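Long-range contacts in oligopeptide-binding protein oppA (Lactococcus lactis, PDB 3DRF), which binds oligopeptides in a large cavity that closes like a Venus flytrap and serves the OppABCDF ABC transporter in peptide uptake: residues N34-Y39 with K271-N276; A60-P65 with I253-V258; V332-G337 with K532-I537; G337-V342 with Q431-I436. All coordinates share one frame; numbering follows the deposited sequence. Where two conformers were deposited one is given.

Interaction 1: residues N34-Y39 with K271-N276; sequences NLKVAY and KYDIIN
With CG anti to its carbonyl carbon (chi1 -62°), Asp273 swings its carboxylate onto the edge of strand 34-39, where Asp273 OD2 takes the N-H of Lys36 on its anti lone pair, 2.9 Å from Lys36 N. A similar first torsion in Tyr272 (-58°) lays its ring flat against Ala38. Ala38 CB stands 3.5 Å from the Tyr272 centroid, only 1° off the normal, a CH-pi contact; Lys271 CG leans on the opposite face. The backbone of Asp273 completes the grip on Lys36, with Asp273 N 2.8 Å from Lys36 O, an oxygen that also receives a weak bond from Ile274 N. Beyond this turn, regular parallel pairing takes over: Ala38 N donates to Ile274 O at 3.0 Å and Asn276 N to Ala38 O at 2.9 Å. The chain of Lys36 bends back, which brings NZ to a weak bond with Lys271 O and a hydrogen bond with Ser270 O. Arg551 forms a salt bridge with Asp273 OD1, leaving both carboxylate oxygens engaged, and Tyr272 OH bonds to Glu256. Strand 274-276 forms one border of a five-stranded mixed sheet, with strand 34-40 between it and strand 252-258; helix 263-268 packs against Tyr272 and Ile275, while Tyr39, on the opposite face, meets helix 57-62.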
loop_
_atom_site.group_PDB
_atom_site.type_symbol
_atom_site.label_atom_id
_atom_site.label_comp_id
_atom_site.label_asym_id
_atom_site.label_seq_id
_atom_site.Cartn_x
_atom_site.Cartn_y
_atom_site.Cartn_z
ATOM N N ASN A 34 23.945 12.029 15.303
ATOM C CA ASN A 34 23.110 12.655 14.278
ATOM C C ASN A 34 23.075 11.745 13.062
ATOM O O ASN A 34 23.989 11.685 12.318
ATOM C CB ASN A 34 23.658 14.056 13.940
ATOM C CG ASN A 34 23.624 14.976 15.188
ATOM O OD1 ASN A 34 22.599 15.362 15.664
ATOM N ND2 ASN A 34 24.766 15.266 15.725
ATOM N N LEU A 35 21.964 11.050 12.919
ATOM C CA LEU A 35 21.823 10.010 11.899
ATOM C C LEU A 35 21.323 10.608 10.597
ATOM O O LEU A 35 20.543 11.501 10.608
ATOM C CB LEU A 35 20.824 8.949 12.419
ATOM C CG LEU A 35 20.621 7.673 11.568
ATOM C CD1 LEU A 35 21.812 6.745 11.789
ATOM C CD2 LEU A 35 19.364 6.973 12.038
ATOM N N LYS A 36 21.800 10.074 9.505
ATOM C CA LYS A 36 21.391 10.519 8.184
ATOM C C LYS A 36 20.752 9.347 7.437
ATOM O O LYS A 36 21.408 8.372 7.177
ATOM C CB LYS A 36 22.604 11.019 7.378
ATOM C CG LYS A 36 23.193 12.353 7.988
ATOM C CD LYS A 36 24.193 12.880 7.058
ATOM C CE LYS A 36 25.282 11.891 7.127
ATOM N NZ LYS A 36 26.505 12.334 6.297
ATOM N N VAL A 37 19.482 9.473 7.091
ATOM C CA VAL A 37 18.721 8.433 6.413
ATOM C C VAL A 37 18.138 8.985 5.121
ATOM O O VAL A 37 17.796 10.113 5.035
ATOM C CB VAL A 37 17.539 7.937 7.333
ATOM C CG1 VAL A 37 16.892 6.664 6.764
ATOM C CG2 VAL A 37 18.023 7.641 8.747
ATOM N N ALA A 38 18.029 8.132 4.118
ATOM C CA ALA A 38 17.293 8.430 2.898
ATOM C C ALA A 38 16.310 7.318 2.510
ATOM O O ALA A 38 16.456 6.188 2.859
ATOM C CB ALA A 38 18.272 8.753 1.705
ATOM N N TYR A 39 15.333 7.740 1.721
ATOM C CA TYR A 39 14.445 6.837 0.976
ATOM C C TYR A 39 14.660 7.061 -0.515
ATOM O O TYR A 39 14.669 8.166 -0.966
ATOM C CB TYR A 39 12.960 7.077 1.393
ATOM C CG TYR A 39 12.046 5.968 0.935
ATOM C CD1 TYR A 39 11.688 4.929 1.786
ATOM C CD2 TYR A 39 11.579 5.924 -0.375
ATOM C CE1 TYR A 39 10.866 3.901 1.325
ATOM C CE2 TYR A 39 10.786 4.948 -0.797
ATOM C CZ TYR A 39 10.458 3.937 0.048
ATOM O OH TYR A 39 9.632 2.939 -0.421
ATOM N N LYS A 271 27.224 9.807 2.360
ATOM C CA LYS A 271 26.208 10.834 2.457
ATOM C C LYS A 271 25.026 10.407 3.368
ATOM O O LYS A 271 24.456 11.232 4.040
ATOM C CB LYS A 271 25.699 11.201 1.072
ATOM C CG LYS A 271 24.687 12.380 0.964
ATOM C CD LYS A 271 24.471 12.779 -0.478
ATOM C CE LYS A 271 23.287 13.694 -0.675
ATOM N NZ LYS A 271 23.591 14.954 -0.174
ATOM N N TYR A 272 24.713 9.113 3.365
ATOM C CA TYR A 272 23.658 8.531 4.214
ATOM C C TYR A 272 24.186 7.362 5.011
ATOM O O TYR A 272 24.943 6.584 4.489
ATOM C CB TYR A 272 22.448 8.116 3.362
ATOM C CG TYR A 272 21.877 9.298 2.595
ATOM C CD1 TYR A 272 21.281 10.369 3.274
ATOM C CD2 TYR A 272 21.915 9.368 1.216
ATOM C CE1 TYR A 272 20.776 11.414 2.607
ATOM C CE2 TYR A 272 21.407 10.455 0.557
ATOM C CZ TYR A 272 20.834 11.468 1.252
ATOM O OH TYR A 272 20.323 12.565 0.619
ATOM N N ASP A 273 23.751 7.229 6.237
ATOM C CA ASP A 273 24.010 6.060 7.059
ATOM C C ASP A 273 23.156 4.875 6.656
ATOM O O ASP A 273 23.572 3.753 6.763
ATOM C CB ASP A 273 23.770 6.356 8.544
ATOM C CG ASP A 273 24.678 7.430 9.082
ATOM O OD1 ASP A 273 25.893 7.202 9.006
ATOM O OD2 ASP A 273 24.223 8.437 9.583
ATOM N N ILE A 274 21.935 5.150 6.224
ATOM C CA ILE A 274 20.935 4.110 5.875
ATOM C C ILE A 274 20.208 4.620 4.648
ATOM O O ILE A 274 19.875 5.763 4.614
ATOM C CB ILE A 274 19.935 3.959 7.031
ATOM C CG1 ILE A 274 20.633 3.517 8.348
ATOM C CG2 ILE A 274 18.795 3.012 6.642
ATOM C CD1 ILE A 274 19.735 3.478 9.531
ATOM N N ILE A 275 19.941 3.751 3.664
ATOM C CA ILE A 275 18.973 4.028 2.593
ATOM C C ILE A 275 17.940 2.910 2.486
ATOM O O ILE A 275 18.272 1.781 2.363
ATOM C CB ILE A 275 19.654 4.232 1.192
ATOM C CG1 ILE A 275 20.799 5.294 1.258
ATOM C CG2 ILE A 275 18.576 4.598 0.177
ATOM C CD1 ILE A 275 21.499 5.515 -0.044
ATOM N N ASN A 276 16.684 3.306 2.606
ATOM C CA ASN A 276 15.530 2.392 2.482
ATOM C C ASN A 276 14.912 2.487 1.099
ATOM O O ASN A 276 15.005 3.490 0.453
ATOM C CB ASN A 276 14.500 2.722 3.588
ATOM C CG ASN A 276 15.021 2.326 4.963
ATOM O OD1 ASN A 276 15.416 1.201 5.155
ATOM N ND2 ASN A 276 15.049 3.270 5.883
#

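Interaction 2: residues A60-P65 with I253-V258; sequences ATMSGP and ITYEVV
Met62 lies across one face of Tyr255 where the end of helix 57-62 rests on the mixed sheet, a helix-on-sheet contact that includes a Met-aromatic pair. Met62 CA sits over the middle of the Tyr255 ring, 3.9 Å from its centroid and 12° off the normal, in a CH-pi contact. From there the side chain runs obliquely past the ring: Met62 CG touches Tyr255 CE1 at 3.9 Å, and SD is offset to 5.4 Å from the centroid. A bend at the last torsion (chi3 77°) tucks the methyl CE against the strand backbone, 3.5 Å from Tyr255 O. Pro65 stands at about a right angle to the tyrosine, its CD near the ring plane at the edge, and its CB rests on Ile253 CD1. A leucine in place of Tyr255 would probably leave Met62 without a flat surface to lie on and Asn276 ND2, which bonds to the Tyr255 hydroxyl, without that mate. At the phenolic end Thr61 CG2 touches Tyr255 OH at 3.6 Å. A water in the plane of the ring ties the two segments together, 2.7 Å from Tyr255 OH and donating to Thr61 O at 3.1 Å.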
loop_
_atom_site.group_PDB
_atom_site.type_symbol
_atom_site.label_atom_id
_atom_site.label_comp_id
_atom_site.label_asym_id
_atom_site.label_seq_id
_atom_site.Cartn_x
_atom_site.Cartn_y
_atom_site.Cartn_z
ATOM N N ALA A 60 4.970 7.328 4.078
ATOM C CA ALA A 60 4.670 6.475 5.222
ATOM C C ALA A 60 5.969 5.984 5.886
ATOM O O ALA A 60 6.099 6.022 7.022
ATOM C CB ALA A 60 3.803 5.275 4.790
ATOM N N THR A 61 6.936 5.604 5.062
ATOM C CA THR A 61 8.230 5.149 5.574
ATOM C C THR A 61 9.031 6.311 6.212
ATOM O O THR A 61 9.502 6.184 7.290
ATOM C CB THR A 61 9.047 4.483 4.490
ATOM O OG1 THR A 61 8.343 3.327 4.027
ATOM C CG2 THR A 61 10.378 4.017 5.059
ATOM N N MET A 62 9.112 7.433 5.533
ATOM C CA MET A 62 9.818 8.637 6.069
ATOM C C MET A 62 9.240 9.204 7.364
ATOM O O MET A 62 9.950 9.815 8.091
ATOM C CB MET A 62 9.887 9.728 4.989
ATOM C CG MET A 62 10.676 9.289 3.736
ATOM S SD MET A 62 10.810 10.615 2.487
ATOM C CE MET A 62 12.094 11.661 3.216
ATOM N N SER A 63 7.956 8.931 7.619
ATOM C CA SER A 63 7.279 9.328 8.852
ATOM C C SER A 63 7.631 8.464 10.076
ATOM O O SER A 63 7.212 8.760 11.137
ATOM C CB SER A 63 5.741 9.336 8.666
ATOM O OG SER A 63 5.205 8.010 8.662
ATOM N N GLY A 64 8.405 7.399 9.870
ATOM C CA GLY A 64 8.662 6.428 10.922
ATOM C C GLY A 64 9.138 7.011 12.269
ATOM O O GLY A 64 8.577 6.753 13.283
ATOM N N PRO A 65 10.206 7.820 12.219
ATOM C CA PRO A 65 10.718 8.398 13.475
ATOM C C PRO A 65 9.685 9.277 14.225
ATOM O O PRO A 65 9.725 9.407 15.411
ATOM C CB PRO A 65 11.945 9.227 13.022
ATOM C CG PRO A 65 12.427 8.561 11.784
ATOM C CD PRO A 65 11.103 8.124 11.078
ATOM N N ILE A 253 17.800 13.080 13.609
ATOM C CA ILE A 253 17.758 12.289 12.384
ATOM C C ILE A 253 17.354 13.162 11.217
ATOM O O ILE A 253 16.374 13.823 11.332
ATOM C CB ILE A 253 16.714 11.110 12.470
ATOM C CG1 ILE A 253 16.994 10.191 13.651
ATOM C CG2 ILE A 253 16.697 10.305 11.101
ATOM C CD1 ILE A 253 15.802 9.249 14.063
ATOM N N THR A 254 18.087 13.141 10.117
ATOM C CA THR A 254 17.637 13.796 8.898
ATOM C C THR A 254 17.137 12.662 7.975
ATOM O O THR A 254 17.705 11.578 7.911
ATOM C CB THR A 254 18.754 14.634 8.267
ATOM O OG1 THR A 254 19.841 13.767 7.909
ATOM C CG2 THR A 254 19.193 15.679 9.272
ATOM N N TYR A 255 16.040 12.909 7.304
ATOM C CA TYR A 255 15.445 11.891 6.425
ATOM C C TYR A 255 15.135 12.580 5.100
ATOM O O TYR A 255 14.387 13.510 5.089
ATOM C CB TYR A 255 14.182 11.284 7.073
ATOM C CG TYR A 255 13.932 9.793 6.798
ATOM C CD1 TYR A 255 14.152 9.232 5.570
ATOM C CD2 TYR A 255 13.479 8.981 7.775
ATOM C CE1 TYR A 255 13.905 7.896 5.337
ATOM C CE2 TYR A 255 13.241 7.642 7.550
ATOM C CZ TYR A 255 13.470 7.116 6.328
ATOM O OH TYR A 255 13.279 5.785 6.113
ATOM N N GLU A 256 15.775 12.126 4.020
ATOM C CA GLU A 256 15.762 12.804 2.728
ATOM C C GLU A 256 15.343 11.868 1.613
ATOM O O GLU A 256 15.685 10.720 1.675
ATOM C CB GLU A 256 17.179 13.399 2.390
ATOM C CG GLU A 256 17.759 14.345 3.432
ATOM C CD GLU A 256 19.041 15.004 2.957
ATOM O OE1 GLU A 256 19.680 14.603 2.002
ATOM O OE2 GLU A 256 19.361 15.965 3.615
ATOM N N VAL A 257 14.858 12.324 0.511
ATOM C CA VAL A 257 14.765 11.469 -0.673
ATOM C C VAL A 257 16.097 11.526 -1.422
ATOM O O VAL A 257 16.851 12.498 -1.311
ATOM C CB VAL A 257 13.561 11.789 -1.614
ATOM C CG1 VAL A 257 12.231 11.423 -0.934
ATOM C CG2 VAL A 257 13.586 13.236 -2.083
ATOM N N VAL A 258 16.429 10.438 -2.079
ATOM C CA VAL A 258 17.574 10.311 -2.972
ATOM C C VAL A 258 17.207 9.537 -4.234
ATOM O O VAL A 258 16.433 8.581 -4.184
ATOM C CB VAL A 258 18.757 9.611 -2.278
ATOM C CG1 VAL A 258 18.387 8.181 -1.913
ATOM C CG2 VAL A 258 19.988 9.639 -3.170
HETATM O O HOH W 1 12.005 4.504 8.099
#

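Interaction 3: residues V332-G337 with K532-I537; sequences VRQAIG and KKAYVI
Helix 330-339 passes the junction where helix 516-533 gives way to strand 536-549, with Arg333 CA 5.8 Å from Ala534 CA and Ala534 in a left-handed conformation (phi 60°) that breaks the helix. Arg333 bends at chi3 (-53°) and presents the NE side of its guanidinium to the last turn of that helix. Two nitrogens grip one atom: Arg333 NE lies 3.0 Å and Arg333 NH2 2.9 Å from Lys533 O, with the oxygen in the guanidinium plane. Tyr535 runs alongside, CE1 over one guanidinium face at 3.5 Å from Arg333 NH2, the planes 39° apart. With NH1 bonded to Leu327 O, the group is fixed in rotation, and the carbonyl end of the helix would probably favour its positive charge. A methionine in place of Arg333 would take away both donors, probably leaving Lys533 O without these mates and Tyr535 without its flat neighbour. One residue on, Gln334 stretches out so that NE2 donates to a lone pair of Lys532 O at 2.9 Å, an oxygen that Gln330 also binds. Ala534 CB wedges between the bases of the two side chains, 3.9 Å from Arg333 CB and from Gln334 CG. Gly337 lets Ile537 come close, Gly337 CA lying 4.2 Å from Ile537 CG1. Helix 381-390 packs against Ala335 and Gln334, and Ile537 pairs through its backbone with Met305 of strand 292-307.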
loop_
_atom_site.group_PDB
_atom_site.type_symbol
_atom_site.label_atom_id
_atom_site.label_comp_id
_atom_site.label_asym_id
_atom_site.label_seq_id
_atom_site.Cartn_x
_atom_site.Cartn_y
_atom_site.Cartn_z
ATOM N N VAL A 332 -8.577 -12.276 -23.912
ATOM C CA VAL A 332 -7.571 -11.208 -24.109
ATOM C C VAL A 332 -6.741 -10.914 -22.833
ATOM O O VAL A 332 -5.590 -10.834 -22.861
ATOM C CB VAL A 332 -8.253 -9.931 -24.653
ATOM C CG1 VAL A 332 -7.229 -8.787 -24.837
ATOM C CG2 VAL A 332 -8.887 -10.251 -26.050
ATOM N N ARG A 333 -7.459 -10.762 -21.737
ATOM C CA ARG A 333 -6.806 -10.519 -20.410
ATOM C C ARG A 333 -5.818 -11.630 -20.063
ATOM O O ARG A 333 -4.749 -11.395 -19.674
ATOM C CB ARG A 333 -7.873 -10.404 -19.263
ATOM C CG ARG A 333 -8.788 -9.150 -19.492
ATOM C CD ARG A 333 -9.648 -8.791 -18.245
ATOM N NE ARG A 333 -10.437 -9.942 -17.732
ATOM C CZ ARG A 333 -11.687 -10.217 -18.091
ATOM N NH1 ARG A 333 -12.307 -9.495 -19.007
ATOM N NH2 ARG A 333 -12.336 -11.250 -17.568
ATOM N N GLN A 334 -6.260 -12.870 -20.255
ATOM C CA GLN A 334 -5.423 -14.027 -19.961
ATOM C C GLN A 334 -4.210 -14.100 -20.909
ATOM O O GLN A 334 -3.107 -14.301 -20.479
ATOM C CB GLN A 334 -6.254 -15.324 -20.086
ATOM C CG GLN A 334 -7.338 -15.498 -18.946
ATOM C CD GLN A 334 -8.164 -16.736 -19.146
ATOM O OE1 GLN A 334 -8.070 -17.355 -20.152
ATOM N NE2 GLN A 334 -8.919 -17.110 -18.146
ATOM N N ALA A 335 -4.467 -13.852 -22.197
ATOM C CA ALA A 335 -3.407 -13.950 -23.229
ATOM C C ALA A 335 -2.268 -12.941 -22.939
ATOM O O ALA A 335 -1.130 -13.247 -23.017
ATOM C CB ALA A 335 -3.999 -13.758 -24.687
ATOM N N ILE A 336 -2.675 -11.728 -22.586
ATOM C CA ILE A 336 -1.708 -10.648 -22.330
ATOM C C ILE A 336 -0.835 -11.012 -21.091
ATOM O O ILE A 336 0.302 -10.752 -21.044
ATOM C CB ILE A 336 -2.449 -9.304 -22.249
ATOM C CG1 ILE A 336 -2.924 -8.915 -23.658
ATOM C CG2 ILE A 336 -1.530 -8.162 -21.635
ATOM C CD1 ILE A 336 -3.877 -7.676 -23.699
ATOM N N GLY A 337 -1.455 -11.684 -20.115
ATOM C CA GLY A 337 -0.718 -12.239 -18.963
ATOM C C GLY A 337 0.267 -13.365 -19.338
ATOM O O GLY A 337 1.372 -13.333 -18.971
ATOM N N LYS A 532 -8.088 -16.660 -12.816
ATOM C CA LYS A 532 -8.964 -17.051 -13.951
ATOM C C LYS A 532 -9.718 -15.844 -14.536
ATOM O O LYS A 532 -9.740 -15.689 -15.699
ATOM C CB LYS A 532 -9.945 -18.145 -13.525
ATOM C CG LYS A 532 -10.787 -18.622 -14.742
ATOM C CD LYS A 532 -11.657 -19.823 -14.355
ATOM C CE LYS A 532 -12.393 -20.404 -15.651
ATOM N NZ LYS A 532 -13.604 -21.304 -15.324
ATOM N N LYS A 533 -10.265 -14.990 -13.670
ATOM C CA LYS A 533 -10.952 -13.791 -14.134
ATOM C C LYS A 533 -9.945 -12.849 -14.824
ATOM O O LYS A 533 -10.275 -12.193 -15.759
ATOM C CB LYS A 533 -11.594 -13.048 -12.945
ATOM C CG LYS A 533 -12.802 -13.755 -12.254
ATOM C CD LYS A 533 -14.118 -13.586 -12.932
ATOM C CE LYS A 533 -15.269 -14.272 -12.151
ATOM N NZ LYS A 533 -16.651 -13.839 -12.784
ATOM N N ALA A 534 -8.756 -12.772 -14.261
ATOM C CA ALA A 534 -7.648 -12.049 -14.867
ATOM C C ALA A 534 -7.982 -10.558 -15.056
ATOM O O ALA A 534 -7.566 -9.935 -15.979
ATOM C CB ALA A 534 -7.257 -12.720 -16.226
ATOM N N TYR A 535 -8.690 -10.011 -14.076
ATOM C CA TYR A 535 -8.852 -8.561 -14.015
ATOM C C TYR A 535 -7.542 -7.876 -13.627
ATOM O O TYR A 535 -7.339 -6.772 -14.005
ATOM C CB TYR A 535 -9.935 -8.206 -12.992
ATOM C CG TYR A 535 -11.340 -8.773 -13.286
ATOM C CD1 TYR A 535 -11.879 -8.813 -14.566
ATOM C CD2 TYR A 535 -12.140 -9.260 -12.252
ATOM C CE1 TYR A 535 -13.171 -9.297 -14.788
ATOM C CE2 TYR A 535 -13.420 -9.743 -12.484
ATOM C CZ TYR A 535 -13.916 -9.733 -13.729
ATOM O OH TYR A 535 -15.201 -10.171 -14.026
ATOM N N VAL A 536 -6.707 -8.612 -12.888
ATOM C CA VAL A 536 -5.324 -8.203 -12.611
ATOM C C VAL A 536 -4.475 -9.475 -12.766
ATOM O O VAL A 536 -4.979 -10.561 -12.652
ATOM C CB VAL A 536 -5.181 -7.603 -11.183
ATOM C CG1 VAL A 536 -6.052 -6.324 -11.034
ATOM C CG2 VAL A 536 -5.541 -8.657 -10.104
ATOM N N ILE A 537 -3.208 -9.264 -13.038
ATOM C CA ILE A 537 -2.253 -10.366 -13.191
ATOM C C ILE A 537 -1.104 -10.142 -12.161
ATOM O O ILE A 537 -0.446 -9.170 -12.162
ATOM C CB ILE A 537 -1.625 -10.373 -14.623
ATOM C CG1 ILE A 537 -2.693 -10.377 -15.768
ATOM C CG2 ILE A 537 -0.641 -11.557 -14.782
ATOM C CD1 ILE A 537 -3.591 -11.646 -15.801
#

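Interaction 4: residues G337-V342 with Q431-I436; sequences GYARNV and QQWKKI
The closing turn of helix 330-339 comes up against the last turns of helix 422-435, Ala339 CA lying 5.9 Å from Gln432 CA, and the chain then runs through Arg340 to Asn341, the N-cap position of helix 342-349. This is helix-to-helix packing in one lobe of the flytrap fold, with the small Ala339 allowing the close approach. Ala339 O presses on Gln432 CB at 3.2 Å. The methyl of Ala339 rests against two larger side chains, Ala339 CB being 3.7 Å from Trp433 CD1 and 3.6 Å from Ile436 CD1. Ile436 manages this by placing CG1 between its backbone N and carbonyl carbon (chi1 63°), so that the branch points at the alanine. Arg340 and Trp433 run side by side in the same direction, their flat groups 11° apart; the touching atoms are aliphatic on the arginine side, with Arg340 CG 3.6 Å from Trp433 CZ2. The charged end has other partners, a hydrogen bond from NH1 to Thr539 and a cation-pi contact with Tyr429. Asn341 crosses Gln432 at about a right angle, yet the two amides are stacked, 29° between planes, and Asn341 OD1 comes within 3.4 Å of Gln432 CG. Asn428 donates to that oxygen and Glu344 takes a hydrogen bond from Asn341 ND2, which fixes the way round of the amide. A bend at its second torsion brings Gln432 OE1 to Lys435, one turn further on, where it accepts from Lys435 NZ at 2.8 Å.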
loop_
_atom_site.group_PDB
_atom_site.type_symbol
_atom_site.label_atom_id
_atom_site.label_comp_id
_atom_site.label_asym_id
_atom_site.label_seq_id
_atom_site.Cartn_x
_atom_site.Cartn_y
_atom_site.Cartn_z
ATOM N N GLY A 337 -1.455 -11.684 -20.115
ATOM C CA GLY A 337 -0.718 -12.239 -18.963
ATOM C C GLY A 337 0.267 -13.365 -19.338
ATOM O O GLY A 337 1.372 -13.333 -18.971
ATOM N N TYR A 338 -0.209 -14.300 -20.165
ATOM C CA TYR A 338 0.673 -15.432 -20.579
ATOM C C TYR A 338 1.855 -14.999 -21.459
ATOM O O TYR A 338 2.830 -15.671 -21.524
ATOM C CB TYR A 338 -0.121 -16.552 -21.291
ATOM C CG TYR A 338 -0.954 -17.391 -20.337
ATOM C CD1 TYR A 338 -0.351 -18.113 -19.314
ATOM C CD2 TYR A 338 -2.338 -17.470 -20.469
ATOM C CE1 TYR A 338 -1.108 -18.895 -18.411
ATOM C CE2 TYR A 338 -3.101 -18.252 -19.585
ATOM C CZ TYR A 338 -2.466 -18.951 -18.565
ATOM O OH TYR A 338 -3.228 -19.705 -17.714
ATOM N N ALA A 339 1.704 -13.888 -22.141
ATOM C CA ALA A 339 2.761 -13.433 -23.113
ATOM C C ALA A 339 3.965 -12.780 -22.401
ATOM O O ALA A 339 5.011 -12.699 -22.932
ATOM C CB ALA A 339 2.155 -12.436 -24.075
ATOM N N ARG A 340 3.782 -12.259 -21.184
ATOM C CA ARG A 340 4.937 -11.646 -20.493
ATOM C C ARG A 340 5.979 -12.716 -20.107
ATOM O O ARG A 340 5.678 -13.845 -19.901
ATOM C CB ARG A 340 4.526 -10.872 -19.190
ATOM C CG ARG A 340 3.700 -9.581 -19.472
ATOM C CD ARG A 340 3.690 -8.660 -18.227
ATOM N NE ARG A 340 3.104 -9.346 -17.070
ATOM C CZ ARG A 340 3.099 -8.811 -15.858
ATOM N NH1 ARG A 340 2.582 -9.479 -14.880
ATOM N NH2 ARG A 340 3.622 -7.614 -15.671
ATOM N N ASN A 341 7.230 -12.239 -20.052
ATOM C CA ASN A 341 8.356 -13.027 -19.620
ATOM C C ASN A 341 8.941 -12.530 -18.288
ATOM O O ASN A 341 10.066 -12.143 -18.208
ATOM C CB ASN A 341 9.454 -13.026 -20.723
ATOM C CG ASN A 341 9.903 -11.639 -21.114
ATOM O OD1 ASN A 341 9.255 -10.690 -20.937
ATOM N ND2 ASN A 341 11.096 -11.575 -21.680
ATOM N N VAL A 342 8.122 -12.613 -17.244
ATOM C CA VAL A 342 8.494 -12.025 -15.961
ATOM C C VAL A 342 9.724 -12.750 -15.363
ATOM O O VAL A 342 10.565 -12.128 -14.816
ATOM C CB VAL A 342 7.288 -12.068 -14.976
ATOM C CG1 VAL A 342 7.691 -11.581 -13.644
ATOM C CG2 VAL A 342 6.142 -11.238 -15.545
ATOM N N GLN A 431 7.414 -5.831 -26.837
ATOM C CA GLN A 431 7.938 -6.822 -27.765
ATOM C C GLN A 431 7.265 -8.180 -27.572
ATOM O O GLN A 431 6.912 -8.786 -28.519
ATOM C CB GLN A 431 9.460 -6.939 -27.570
ATOM C CG GLN A 431 10.111 -8.058 -28.350
ATOM C CD GLN A 431 11.523 -8.399 -27.878
ATOM O OE1 GLN A 431 12.053 -7.858 -26.922
ATOM N NE2 GLN A 431 12.146 -9.306 -28.617
ATOM N N GLN A 432 7.043 -8.636 -26.345
ATOM C CA GLN A 432 6.342 -9.908 -26.159
ATOM C C GLN A 432 4.881 -9.819 -26.667
ATOM O O GLN A 432 4.391 -10.727 -27.282
ATOM C CB GLN A 432 6.356 -10.372 -24.672
ATOM C CG GLN A 432 7.738 -10.427 -24.002
ATOM C CD GLN A 432 8.794 -11.166 -24.838
ATOM O OE1 GLN A 432 8.604 -12.271 -25.235
ATOM N NE2 GLN A 432 9.881 -10.505 -25.068
ATOM N N TRP A 433 4.227 -8.703 -26.411
ATOM C CA TRP A 433 2.863 -8.522 -26.854
ATOM C C TRP A 433 2.746 -8.473 -28.403
ATOM O O TRP A 433 1.828 -8.980 -28.944
ATOM C CB TRP A 433 2.299 -7.268 -26.131
ATOM C CG TRP A 433 2.043 -7.579 -24.639
ATOM C CD1 TRP A 433 1.683 -8.747 -24.133
ATOM C CD2 TRP A 433 2.229 -6.699 -23.531
ATOM N NE1 TRP A 433 1.572 -8.686 -22.771
ATOM C CE2 TRP A 433 1.902 -7.426 -22.373
ATOM C CE3 TRP A 433 2.593 -5.367 -23.410
ATOM C CZ2 TRP A 433 1.936 -6.864 -21.090
ATOM C CZ3 TRP A 433 2.650 -4.787 -22.106
ATOM C CH2 TRP A 433 2.341 -5.549 -20.966
ATOM N N LYS A 434 3.744 -7.891 -29.041
ATOM C CA LYS A 434 3.804 -7.930 -30.512
ATOM C C LYS A 434 3.868 -9.391 -31.019
ATOM O O LYS A 434 3.257 -9.697 -32.005
ATOM C CB LYS A 434 4.977 -7.087 -30.991
ATOM C CG LYS A 434 5.118 -7.063 -32.540
ATOM C CD LYS A 434 6.215 -6.088 -32.943
ATOM C CE LYS A 434 6.329 -5.918 -34.495
ATOM N NZ LYS A 434 7.598 -5.197 -34.839
ATOM N N LYS A 435 4.597 -10.255 -30.325
ATOM C CA LYS A 435 4.637 -11.690 -30.686
ATOM C C LYS A 435 3.263 -12.339 -30.697
ATOM O O LYS A 435 3.060 -13.287 -31.419
ATOM C CB LYS A 435 5.558 -12.516 -29.766
ATOM C CG LYS A 435 7.041 -12.086 -29.739
ATOM C CD LYS A 435 7.805 -12.887 -28.649
ATOM C CE LYS A 435 9.235 -12.458 -28.536
ATOM N NZ LYS A 435 9.893 -13.264 -27.541
ATOM N N ILE A 436 2.333 -11.847 -29.899
ATOM C CA ILE A 436 0.952 -12.410 -29.897
ATOM C C ILE A 436 -0.071 -11.541 -30.630
ATOM O O ILE A 436 -1.213 -11.740 -30.514
ATOM C CB ILE A 436 0.421 -12.759 -28.467
ATOM C CG1 ILE A 436 0.320 -11.479 -27.604
ATOM C CG2 ILE A 436 1.351 -13.876 -27.772
ATOM C CD1 ILE A 436 -0.549 -11.633 -26.342
#

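Overall arrangement
The four contacts fall into two pairs far apart in the molecule. Interactions 1 and 2 share one sheet, in which strands 34-40 and 252-258 are neighbours; their centres are 8 Å apart, and Val37 N lies 2.9 Å from Thr254 O, while Val37 CG1 packs on the Tyr255 ring. Interactions 3 and 4, centres 12 Å apart, share Gly337 on helix 330-339 and are joined where Trp433 NE1 meets Ile336 O at 3.0 Å. About 40 Å separates the centres of interactions 1 and 3, on opposite sides of the chain's centre. The bound peptide comes near interaction 2 through Ala60, on the helix that carries Met62, where one of its polar side chains packs.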